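Local atomic coordinates of histidine kinase (Paraburkholderia phymatum, PDB entry 6NB0), a protein that probably transfers phosphate from ATP to a histidine of a protein substrate, as a phosphorelay sensor kinase. Residues A[46-56]-A[174-182]; A[150-161]-A[188-199]. All blocks are in the same frame, centred on the assembly; numbering follows the deposited sequence.

Interaction 1 (A[46-56]-A[174-182]); sequences TARRSAETALF and ERLAAALWL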
loop_
_atom_site.group_PDB
_atom_site.type_symbol
_atom_site.label_atom_id
_atom_site.label_comp_id
_atom_site.label_asym_id
_atom_site.label_seq_id
_atom_site.Cartn_x
_atom_site.Cartn_y
_atom_site.Cartn_z
ATOM N N THR A 46 -2.540 -7.690 -10.844
ATOM C CA THR A 46 -3.730 -7.363 -10.053
ATOM C C THR A 46 -3.389 -7.153 -8.579
ATOM O O THR A 46 -3.874 -6.195 -7.958
ATOM C CB THR A 46 -4.780 -8.460 -10.208
ATOM O OG1 THR A 46 -5.236 -8.477 -11.562
ATOM C CG2 THR A 46 -5.973 -8.257 -9.261
ATOM N N ALA A 47 -2.553 -8.027 -7.996
ATOM C CA ALA A 47 -2.201 -7.861 -6.587
ATOM C C ALA A 47 -1.400 -6.580 -6.362
ATOM O O ALA A 47 -1.580 -5.896 -5.352
ATOM C CB ALA A 47 -1.419 -9.074 -6.080
ATOM N N ARG A 48 -0.504 -6.253 -7.287
ATOM C CA ARG A 48 0.272 -5.018 -7.179
ATOM C C ARG A 48 -0.642 -3.784 -7.225
ATOM O O ARG A 48 -0.512 -2.866 -6.397
ATOM C CB ARG A 48 1.320 -5.013 -8.299
ATOM C CG ARG A 48 2.350 -3.885 -8.309
ATOM C CD ARG A 48 1.974 -2.861 -9.346
ATOM N NE ARG A 48 2.995 -1.831 -9.475
ATOM C CZ ARG A 48 3.832 -1.733 -10.494
ATOM N NH1 ARG A 48 3.761 -2.603 -11.494
ATOM N NH2 ARG A 48 4.734 -0.760 -10.515
ATOM N N ARG A 49 -1.552 -3.737 -8.209
ATOM C CA ARG A 49 -2.520 -2.642 -8.321
ATOM C C ARG A 49 -3.403 -2.548 -7.085
ATOM O O ARG A 49 -3.716 -1.443 -6.612
ATOM C CB ARG A 49 -3.405 -2.844 -9.558
ATOM C CG ARG A 49 -2.664 -2.693 -10.896
ATOM C CD ARG A 49 -2.451 -1.202 -11.255
ATOM N NE ARG A 49 -1.744 -1.127 -12.533
ATOM C CZ ARG A 49 -0.448 -0.900 -12.689
ATOM N NH1 ARG A 49 0.357 -0.651 -11.639
ATOM N NH2 ARG A 49 0.047 -0.918 -13.928
ATOM N N SER A 50 -3.861 -3.694 -6.578
ATOM C CA SER A 50 -4.637 -3.689 -5.340
ATOM C C SER A 50 -3.854 -3.070 -4.179
ATOM O O SER A 50 -4.415 -2.302 -3.390
ATOM C CB SER A 50 -5.066 -5.116 -4.983
ATOM O OG SER A 50 -5.745 -5.714 -6.085
ATOM N N ALA A 51 -2.575 -3.423 -4.031
ATOM C CA ALA A 51 -1.790 -2.898 -2.914
ATOM C C ALA A 51 -1.516 -1.403 -3.072
ATOM O O ALA A 51 -1.561 -0.650 -2.082
ATOM C CB ALA A 51 -0.478 -3.688 -2.778
ATOM N N GLU A 52 -1.235 -0.957 -4.307
ATOM C CA GLU A 52 -1.089 0.474 -4.596
ATOM C C GLU A 52 -2.354 1.242 -4.232
ATOM O O GLU A 52 -2.293 2.320 -3.625
ATOM C CB GLU A 52 -0.798 0.690 -6.088
ATOM C CG GLU A 52 0.523 0.116 -6.595
ATOM C CD GLU A 52 0.741 0.400 -8.087
ATOM O OE1 GLU A 52 -0.049 -0.090 -8.919
ATOM O OE2 GLU A 52 1.691 1.140 -8.418
ATOM N N THR A 53 -3.505 0.737 -4.682
ATOM C CA THR A 53 -4.783 1.354 -4.354
ATOM C C THR A 53 -4.941 1.513 -2.846
ATOM O O THR A 53 -5.355 2.572 -2.361
ATOM C CB THR A 53 -5.941 0.516 -4.928
ATOM O OG1 THR A 53 -5.870 0.553 -6.353
ATOM C CG2 THR A 53 -7.300 1.129 -4.515
ATOM N N ALA A 54 -4.631 0.453 -2.095
ATOM C CA ALA A 54 -4.828 0.471 -0.650
ATOM C C ALA A 54 -3.836 1.402 0.019
ATOM O O ALA A 54 -4.160 2.067 1.019
ATOM C CB ALA A 54 -4.683 -0.943 -0.090
ATOM N N LEU A 55 -2.617 1.437 -0.510
ATOM C CA LEU A 55 -1.600 2.365 -0.019
ATOM C C LEU A 55 -2.098 3.802 -0.096
ATOM O O LEU A 55 -2.042 4.547 0.891
ATOM C CB LEU A 55 -0.319 2.195 -0.848
ATOM C CG LEU A 55 0.703 3.327 -0.915
ATOM C CD1 LEU A 55 1.122 3.609 0.486
ATOM C CD2 LEU A 55 1.911 2.886 -1.737
ATOM N N PHE A 56 -2.551 4.219 -1.275
ATOM C CA PHE A 56 -2.994 5.593 -1.439
ATOM C C PHE A 56 -4.242 5.861 -0.621
ATOM O O PHE A 56 -4.432 6.982 -0.139
ATOM C CB PHE A 56 -3.241 5.903 -2.917
ATOM C CG PHE A 56 -1.978 6.188 -3.683
ATOM C CD1 PHE A 56 -1.124 5.151 -4.060
ATOM C CD2 PHE A 56 -1.611 7.492 -3.975
ATOM C CE1 PHE A 56 0.049 5.412 -4.730
ATOM C CE2 PHE A 56 -0.438 7.759 -4.647
ATOM C CZ PHE A 56 0.398 6.720 -5.023
ATOM N N GLU A 174 3.890 4.583 -14.977
ATOM C CA GLU A 174 3.424 3.571 -14.027
ATOM C C GLU A 174 2.312 4.122 -13.133
ATOM O O GLU A 174 1.330 3.424 -12.866
ATOM C CB GLU A 174 4.595 3.048 -13.199
ATOM C CG GLU A 174 4.277 1.784 -12.375
ATOM C CD GLU A 174 3.307 2.018 -11.204
ATOM O OE1 GLU A 174 3.494 2.979 -10.429
ATOM O OE2 GLU A 174 2.345 1.238 -11.065
ATOM N N ARG A 175 2.449 5.359 -12.638
ATOM C CA ARG A 175 1.377 5.925 -11.803
ATOM C C ARG A 175 0.105 6.179 -12.608
ATOM O O ARG A 175 -1.002 5.961 -12.110
ATOM C CB ARG A 175 1.843 7.233 -11.150
ATOM C CG ARG A 175 2.986 7.068 -10.165
ATOM C CD ARG A 175 2.653 6.170 -8.996
ATOM N NE ARG A 175 3.641 6.350 -7.932
ATOM C CZ ARG A 175 3.786 5.553 -6.873
ATOM N NH1 ARG A 175 4.722 5.834 -5.969
ATOM N NH2 ARG A 175 3.023 4.470 -6.718
ATOM N N LEU A 176 0.241 6.686 -13.834
ATOM C CA LEU A 176 -0.939 6.838 -14.681
ATOM C C LEU A 176 -1.580 5.498 -14.964
ATOM O O LEU A 176 -2.816 5.394 -15.044
ATOM C CB LEU A 176 -0.558 7.539 -15.988
ATOM C CG LEU A 176 -0.104 8.987 -15.753
ATOM C CD1 LEU A 176 0.750 9.510 -16.937
ATOM C CD2 LEU A 176 -1.316 9.907 -15.507
ATOM N N ALA A 177 -0.760 4.460 -15.152
ATOM C CA ALA A 177 -1.318 3.135 -15.379
ATOM C C ALA A 177 -2.115 2.681 -14.173
ATOM O O ALA A 177 -3.191 2.119 -14.324
ATOM C CB ALA A 177 -0.217 2.113 -15.675
ATOM N N ALA A 178 -1.585 2.896 -12.969
ATOM C CA ALA A 178 -2.337 2.529 -11.769
ATOM C C ALA A 178 -3.646 3.317 -11.683
ATOM O O ALA A 178 -4.701 2.766 -11.335
ATOM C CB ALA A 178 -1.451 2.775 -10.539
ATOM N N ALA A 179 -3.594 4.611 -12.010
ATOM C CA ALA A 179 -4.780 5.459 -11.925
ATOM C C ALA A 179 -5.864 5.009 -12.894
ATOM O O ALA A 179 -7.041 4.937 -12.523
ATOM C CB ALA A 179 -4.400 6.926 -12.175
ATOM N N LEU A 180 -5.488 4.687 -14.136
ATOM C CA LEU A 180 -6.491 4.254 -15.099
ATOM C C LEU A 180 -7.035 2.883 -14.738
ATOM O O LEU A 180 -8.235 2.628 -14.881
ATOM C CB LEU A 180 -5.911 4.244 -16.509
ATOM C CG LEU A 180 -5.440 5.628 -17.001
ATOM C CD1 LEU A 180 -4.767 5.456 -18.338
ATOM C CD2 LEU A 180 -6.603 6.593 -17.130
ATOM N N TRP A 181 -6.160 1.986 -14.282
ATOM C CA TRP A 181 -6.627 0.686 -13.793
ATOM C C TRP A 181 -7.720 0.854 -12.738
ATOM O O TRP A 181 -8.760 0.187 -12.788
ATOM C CB TRP A 181 -5.425 -0.079 -13.225
ATOM C CG TRP A 181 -5.760 -1.458 -12.669
ATOM C CD1 TRP A 181 -5.682 -2.654 -13.326
ATOM C CD2 TRP A 181 -6.184 -1.755 -11.326
ATOM N NE1 TRP A 181 -6.052 -3.697 -12.463
ATOM C CE2 TRP A 181 -6.368 -3.153 -11.237
ATOM C CE3 TRP A 181 -6.437 -0.962 -10.187
ATOM C CZ2 TRP A 181 -6.783 -3.781 -10.053
ATOM C CZ3 TRP A 181 -6.847 -1.593 -9.013
ATOM C CH2 TRP A 181 -7.026 -2.977 -8.960
ATOM N N LEU A 182 -7.500 1.751 -11.770
ATOM C CA LEU A 182 -8.457 1.909 -10.674
ATOM C C LEU A 182 -9.725 2.592 -11.152
ATOM O O LEU A 182 -10.831 2.227 -10.734
ATOM C CB LEU A 182 -7.809 2.706 -9.533
ATOM C CG LEU A 182 -8.676 2.980 -8.284
ATOM C CD1 LEU A 182 -9.172 1.658 -7.665
ATOM C CD2 LEU A 182 -7.864 3.770 -7.240
HETATM O O HOH W 1 -6.296 -6.454 -12.877
#

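Interaction 2 (A[150-161]-A[188-199]); sequences LAARRGIVLALN and VEASASGTTVTL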
loop_
_atom_site.group_PDB
_atom_site.type_symbol
_atom_site.label_atom_id
_atom_site.label_comp_id
_atom_site.label_asym_id
_atom_site.label_seq_id
_atom_site.Cartn_x
_atom_site.Cartn_y
_atom_site.Cartn_z
ATOM N N LEU A 150 -10.948 -8.579 -13.246
ATOM C CA LEU A 150 -12.295 -8.578 -12.672
ATOM C C LEU A 150 -13.453 -8.565 -13.676
ATOM O O LEU A 150 -14.463 -9.222 -13.432
ATOM C CB LEU A 150 -12.470 -7.385 -11.722
ATOM C CG LEU A 150 -13.766 -7.383 -10.891
ATOM C CD1 LEU A 150 -13.846 -8.608 -9.946
ATOM C CD2 LEU A 150 -13.859 -6.080 -10.093
ATOM N N ALA A 151 -13.364 -7.807 -14.776
ATOM C CA ALA A 151 -14.560 -7.609 -15.606
ATOM C C ALA A 151 -15.081 -8.925 -16.177
ATOM O O ALA A 151 -16.299 -9.197 -16.160
ATOM C CB ALA A 151 -14.264 -6.608 -16.727
ATOM N N ALA A 152 -14.187 -9.762 -16.707
ATOM C CA ALA A 152 -14.656 -11.013 -17.308
ATOM C C ALA A 152 -15.370 -11.886 -16.278
ATOM O O ALA A 152 -16.446 -12.433 -16.551
ATOM C CB ALA A 152 -13.488 -11.768 -17.948
ATOM N N ARG A 153 -14.819 -11.998 -15.069
ATOM C CA ARG A 153 -15.445 -12.871 -14.089
ATOM C C ARG A 153 -16.680 -12.246 -13.442
ATOM O O ARG A 153 -17.409 -12.952 -12.735
ATOM C CB ARG A 153 -14.442 -13.296 -12.998
ATOM C CG ARG A 153 -14.115 -12.209 -11.970
ATOM C CD ARG A 153 -12.891 -12.636 -11.133
ATOM N NE ARG A 153 -11.661 -12.590 -11.935
ATOM C CZ ARG A 153 -10.540 -13.237 -11.621
ATOM N NH1 ARG A 153 -10.490 -13.980 -10.516
ATOM N NH2 ARG A 153 -9.474 -13.146 -12.413
ATOM N N ARG A 154 -16.945 -10.967 -13.689
ATOM C CA ARG A 154 -18.172 -10.311 -13.250
ATOM C C ARG A 154 -19.181 -10.126 -14.380
ATOM O O ARG A 154 -20.262 -9.555 -14.153
ATOM C CB ARG A 154 -17.835 -8.948 -12.623
ATOM C CG ARG A 154 -17.131 -9.021 -11.270
ATOM C CD ARG A 154 -18.166 -9.219 -10.154
ATOM N NE ARG A 154 -19.005 -8.034 -10.039
ATOM C CZ ARG A 154 -18.730 -7.003 -9.239
ATOM N NH1 ARG A 154 -17.658 -7.049 -8.456
ATOM N NH2 ARG A 154 -19.525 -5.930 -9.226
ATOM N N GLY A 155 -18.865 -10.598 -15.590
ATOM C CA GLY A 155 -19.806 -10.458 -16.688
ATOM C C GLY A 155 -19.954 -9.039 -17.196
ATOM O O GLY A 155 -20.966 -8.711 -17.825
ATOM N N ILE A 156 -18.956 -8.201 -16.981
ATOM C CA ILE A 156 -18.989 -6.788 -17.380
ATOM C C ILE A 156 -18.263 -6.638 -18.705
ATOM O O ILE A 156 -17.142 -7.143 -18.868
ATOM C CB ILE A 156 -18.356 -5.894 -16.299
ATOM C CG1 ILE A 156 -18.963 -6.164 -14.911
ATOM C CG2 ILE A 156 -18.452 -4.409 -16.675
ATOM C CD1 ILE A 156 -20.455 -6.138 -14.885
ATOM N N VAL A 157 -18.892 -5.940 -19.653
ATOM C CA VAL A 157 -18.277 -5.660 -20.948
ATOM C C VAL A 157 -17.492 -4.363 -20.810
ATOM O O VAL A 157 -18.021 -3.365 -20.302
ATOM C CB VAL A 157 -19.347 -5.556 -22.053
ATOM C CG1 VAL A 157 -18.722 -5.152 -23.393
ATOM C CG2 VAL A 157 -20.097 -6.903 -22.190
ATOM N N LEU A 158 -16.220 -4.382 -21.211
ATOM C CA LEU A 158 -15.410 -3.170 -21.249
ATOM C C LEU A 158 -15.337 -2.649 -22.674
ATOM O O LEU A 158 -15.120 -3.420 -23.612
ATOM C CB LEU A 158 -13.992 -3.426 -20.723
ATOM C CG LEU A 158 -13.865 -3.963 -19.290
ATOM C CD1 LEU A 158 -12.381 -4.068 -18.885
ATOM C CD2 LEU A 158 -14.639 -3.074 -18.300
ATOM N N ALA A 159 -15.480 -1.331 -22.835
ATOM C CA ALA A 159 -15.383 -0.708 -24.151
ATOM C C ALA A 159 -14.387 0.429 -24.061
ATOM O O ALA A 159 -14.351 1.160 -23.064
ATOM C CB ALA A 159 -16.743 -0.182 -24.670
ATOM N N LEU A 160 -13.552 0.546 -25.079
ATOM C CA LEU A 160 -12.606 1.648 -25.168
ATOM C C LEU A 160 -13.005 2.499 -26.354
ATOM O O LEU A 160 -13.138 1.989 -27.473
ATOM C CB LEU A 160 -11.169 1.147 -25.312
ATOM C CG LEU A 160 -10.108 2.219 -25.604
ATOM C CD1 LEU A 160 -9.920 3.203 -24.409
ATOM C CD2 LEU A 160 -8.792 1.541 -26.015
ATOM N N ASN A 161 -13.201 3.787 -26.109
ATOM C CA ASN A 161 -13.535 4.755 -27.151
ATOM C C ASN A 161 -12.455 5.828 -27.164
ATOM O O ASN A 161 -12.407 6.678 -26.268
ATOM C CB ASN A 161 -14.914 5.362 -26.901
ATOM C CG ASN A 161 -15.260 6.447 -27.895
ATOM O OD1 ASN A 161 -14.847 6.396 -29.051
ATOM N ND2 ASN A 161 -16.022 7.441 -27.448
ATOM N N VAL A 188 -16.206 -1.228 -12.608
ATOM C CA VAL A 188 -16.541 -2.648 -12.712
ATOM C C VAL A 188 -17.072 -3.164 -11.377
ATOM O O VAL A 188 -18.084 -3.874 -11.329
ATOM C CB VAL A 188 -15.318 -3.458 -13.187
ATOM C CG1 VAL A 188 -15.599 -4.966 -13.071
ATOM C CG2 VAL A 188 -14.992 -3.075 -14.650
ATOM N N GLU A 189 -16.400 -2.801 -10.267
ATOM C CA GLU A 189 -16.859 -3.253 -8.948
ATOM C C GLU A 189 -18.266 -2.765 -8.666
ATOM O O GLU A 189 -19.062 -3.459 -8.013
ATOM C CB GLU A 189 -15.899 -2.768 -7.848
ATOM C CG GLU A 189 -14.552 -3.515 -7.794
ATOM C CD GLU A 189 -14.624 -4.802 -6.973
ATOM O OE1 GLU A 189 -15.722 -5.389 -6.868
ATOM O OE2 GLU A 189 -13.583 -5.238 -6.447
ATOM N N ALA A 190 -18.598 -1.585 -9.172
ATOM C CA ALA A 190 -19.923 -1.004 -9.016
ATOM C C ALA A 190 -20.824 -1.270 -10.223
ATOM O O ALA A 190 -21.688 -0.442 -10.552
ATOM C CB ALA A 190 -19.795 0.499 -8.758
ATOM N N SER A 191 -20.656 -2.421 -10.887
ATOM C CA SER A 191 -21.508 -2.807 -12.009
ATOM C C SER A 191 -22.132 -4.174 -11.768
ATOM O O SER A 191 -21.507 -5.061 -11.181
ATOM C CB SER A 191 -20.714 -2.846 -13.335
ATOM O OG SER A 191 -20.283 -1.554 -13.741
ATOM N N ALA A 192 -23.362 -4.341 -12.263
ATOM C CA ALA A 192 -24.034 -5.630 -12.288
ATOM C C ALA A 192 -23.718 -6.357 -13.597
ATOM O O ALA A 192 -23.402 -5.734 -14.608
ATOM C CB ALA A 192 -25.557 -5.471 -12.149
ATOM N N SER A 193 -23.835 -7.688 -13.560
ATOM C CA SER A 193 -23.601 -8.526 -14.741
ATOM C C SER A 193 -24.305 -7.974 -15.979
ATOM O O SER A 193 -25.493 -7.622 -15.937
ATOM C CB SER A 193 -24.086 -9.959 -14.457
ATOM O OG SER A 193 -23.893 -10.793 -15.601
ATOM N N GLY A 194 -23.575 -7.930 -17.103
ATOM C CA GLY A 194 -24.143 -7.473 -18.360
ATOM C C GLY A 194 -24.034 -5.980 -18.607
ATOM O O GLY A 194 -24.352 -5.521 -19.711
ATOM N N THR A 195 -23.603 -5.211 -17.616
ATOM C CA THR A 195 -23.347 -3.783 -17.788
ATOM C C THR A 195 -22.114 -3.550 -18.651
ATOM O O THR A 195 -21.157 -4.326 -18.624
ATOM C CB THR A 195 -23.165 -3.127 -16.402
ATOM O OG1 THR A 195 -24.417 -3.198 -15.703
ATOM C CG2 THR A 195 -22.725 -1.653 -16.519
ATOM N N THR A 196 -22.148 -2.476 -19.438
ATOM C CA THR A 196 -20.991 -2.012 -20.196
ATOM C C THR A 196 -20.327 -0.839 -19.474
ATOM O O THR A 196 -20.980 0.169 -19.193
ATOM C CB THR A 196 -21.398 -1.588 -21.608
ATOM O OG1 THR A 196 -21.978 -2.708 -22.280
ATOM C CG2 THR A 196 -20.173 -1.095 -22.397
ATOM N N VAL A 197 -19.035 -0.978 -19.193
ATOM C CA VAL A 197 -18.195 0.103 -18.665
ATOM C C VAL A 197 -17.351 0.652 -19.806
ATOM O O VAL A 197 -16.628 -0.098 -20.467
ATOM C CB VAL A 197 -17.312 -0.390 -17.504
ATOM C CG1 VAL A 197 -16.322 0.715 -17.060
ATOM C CG2 VAL A 197 -18.199 -0.834 -16.314
ATOM N N THR A 198 -17.449 1.955 -20.063
ATOM C CA THR A 198 -16.753 2.560 -21.195
ATOM C C THR A 198 -15.654 3.477 -20.677
ATOM O O THR A 198 -15.919 4.350 -19.841
ATOM C CB THR A 198 -17.729 3.349 -22.073
ATOM O OG1 THR A 198 -18.694 2.457 -22.642
ATOM C CG2 THR A 198 -16.985 4.117 -23.184
ATOM N N LEU A 199 -14.429 3.276 -21.175
ATOM C CA LEU A 199 -13.332 4.216 -20.979
ATOM C C LEU A 199 -13.232 5.090 -22.225
ATOM O O LEU A 199 -12.975 4.572 -23.324
ATOM C CB LEU A 199 -12.024 3.456 -20.739
ATOM C CG LEU A 199 -10.729 4.285 -20.678
ATOM C CD1 LEU A 199 -10.807 5.327 -19.575
ATOM C CD2 LEU A 199 -9.546 3.359 -20.438
#

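Interaction 1 (A[46-56]-A[174-182])
One face of the Trp181 indole is covered by Arg49, whose CB stands 3.3 Å from the centroid of the six-membered ring and almost on its normal, a CH-pi contact. At the indole edge, in the ring plane, a water accepts a hydrogen bond from Trp181 NE1 (2.8 Å) and is also hydrogen-bonded to Thr46 OG1. Thr53 OG1 comes obliquely to Trp181 CZ3. The rest of Arg49 runs on over the indole and bends at chi2, which turns the guanidinium away from the ring, the two planes 72° apart, and lays one of its faces on the backbone of Ala177 and Ala178. Arg49 NH1 donates to Glu52 OE1 (2.8 Å), met on its syn side, and makes a weaker, bent bond to Glu174 OE2 (2.8 Å). Over a face of the Arg48 guanidinium hangs the same Glu174 OE2, 3.2 Å from Arg48 NH2, a purely electrostatic pairing in planes only 8° apart; the NH1 of Arg48 is bridged to Glu44 of the second subunit. Glu52 OE2 and Glu174 OE2 are 2.7 Å apart, close enough that one of the acids may hold a proton; Arg48 and Arg49 probably offset the remaining charge. Arg175 NH2 sits at the edge of the Phe56 ring, 3.7 Å from CE1. Arg49 and Trp181 thus fit as knobs into holes where two helices cross at -90°. Behind Trp181 and Ala177 lies helix 135-154, while helix 252-260 closes on Phe56 and Leu182 through Leu253, and strand 276-283 packs under Leu176 and Ala179.

Interaction 2 (A[150-161]-A[188-199])
Val188 overlaps Leu150 with its CG1, 3.6 Å from Leu150 CD2, the two side chains passing antiparallel, flank to flank. The other branch, Val188 CG2, turns to Leu158 CD2 (3.7 Å) and the methyl of Ala151, while Ile156 reaches Val188 CG1 with its own CG1; one valine thereby fills the angle between the end of helix 135-154 and the strand after it. Beside this apolar patch the Arg154 chain, bent at both chi2 (-83°) and chi3 (-67°), curls back to bring its guanidinium onto the end of helix 173-189. Arg154 NH2 gives bonds to Glu189 O (2.8 Å), approached from above its carbonyl plane, and to Ser191 O (2.9 Å), approached within it; both oxygens lie at the guanidinium edge. NH1 adds a salt bridge to Glu189 OE1, which it meets from above the carboxylate plane. His228 is a further partner of that oxygen, and Pro227 O of NH1, so these buried polar groups are well occupied. Helix 135-154 closes in a Schellman motif at Gly155, and a type II turn from Ala192 to Thr195 sets up the second strand; Gly194 N donates to Gly155 O where the two turns meet. Strands 157-161 and 196-199 then run parallel at the border of the mixed sheet, the pattern of a beta-alpha-beta crossover made through helix 173-189. Val157 N donates to Thr195 O, and the alternating bonds continue to Asn161 N with Leu199 O (2.9 Å). Leu158 and Val197, like Leu160 and Leu199, are neighbours aligned in one direction on the helix-covered face, and Val157, Ala159, Thr196 and Thr198 occupy the other. Ile156 CG2 touches Val197 CG2 at 3.6 Å.

Helix 173-189 is the element common to both: interaction 1 uses its N-terminal half, interaction 2 its last two residues, the loop after it and the start of strand 196-204. Their centres are 18 Å apart and their nearest atoms about 5 Å, without touching. Along the chain the segments alternate, 46-56, 150-161, 174-182, 188-199, so the two contacts cross in sequence. Interaction 2 joins helices 135-154 and 173-189 to the border of the mixed sheet; interaction 1 lays helix 44-68, which also meets the second subunit, across that alpha/beta part. The arrangement is consistent with a histidine kinase in which a helical dimerisation part packs on an alpha/beta part resembling the ATP-binding domain of the family.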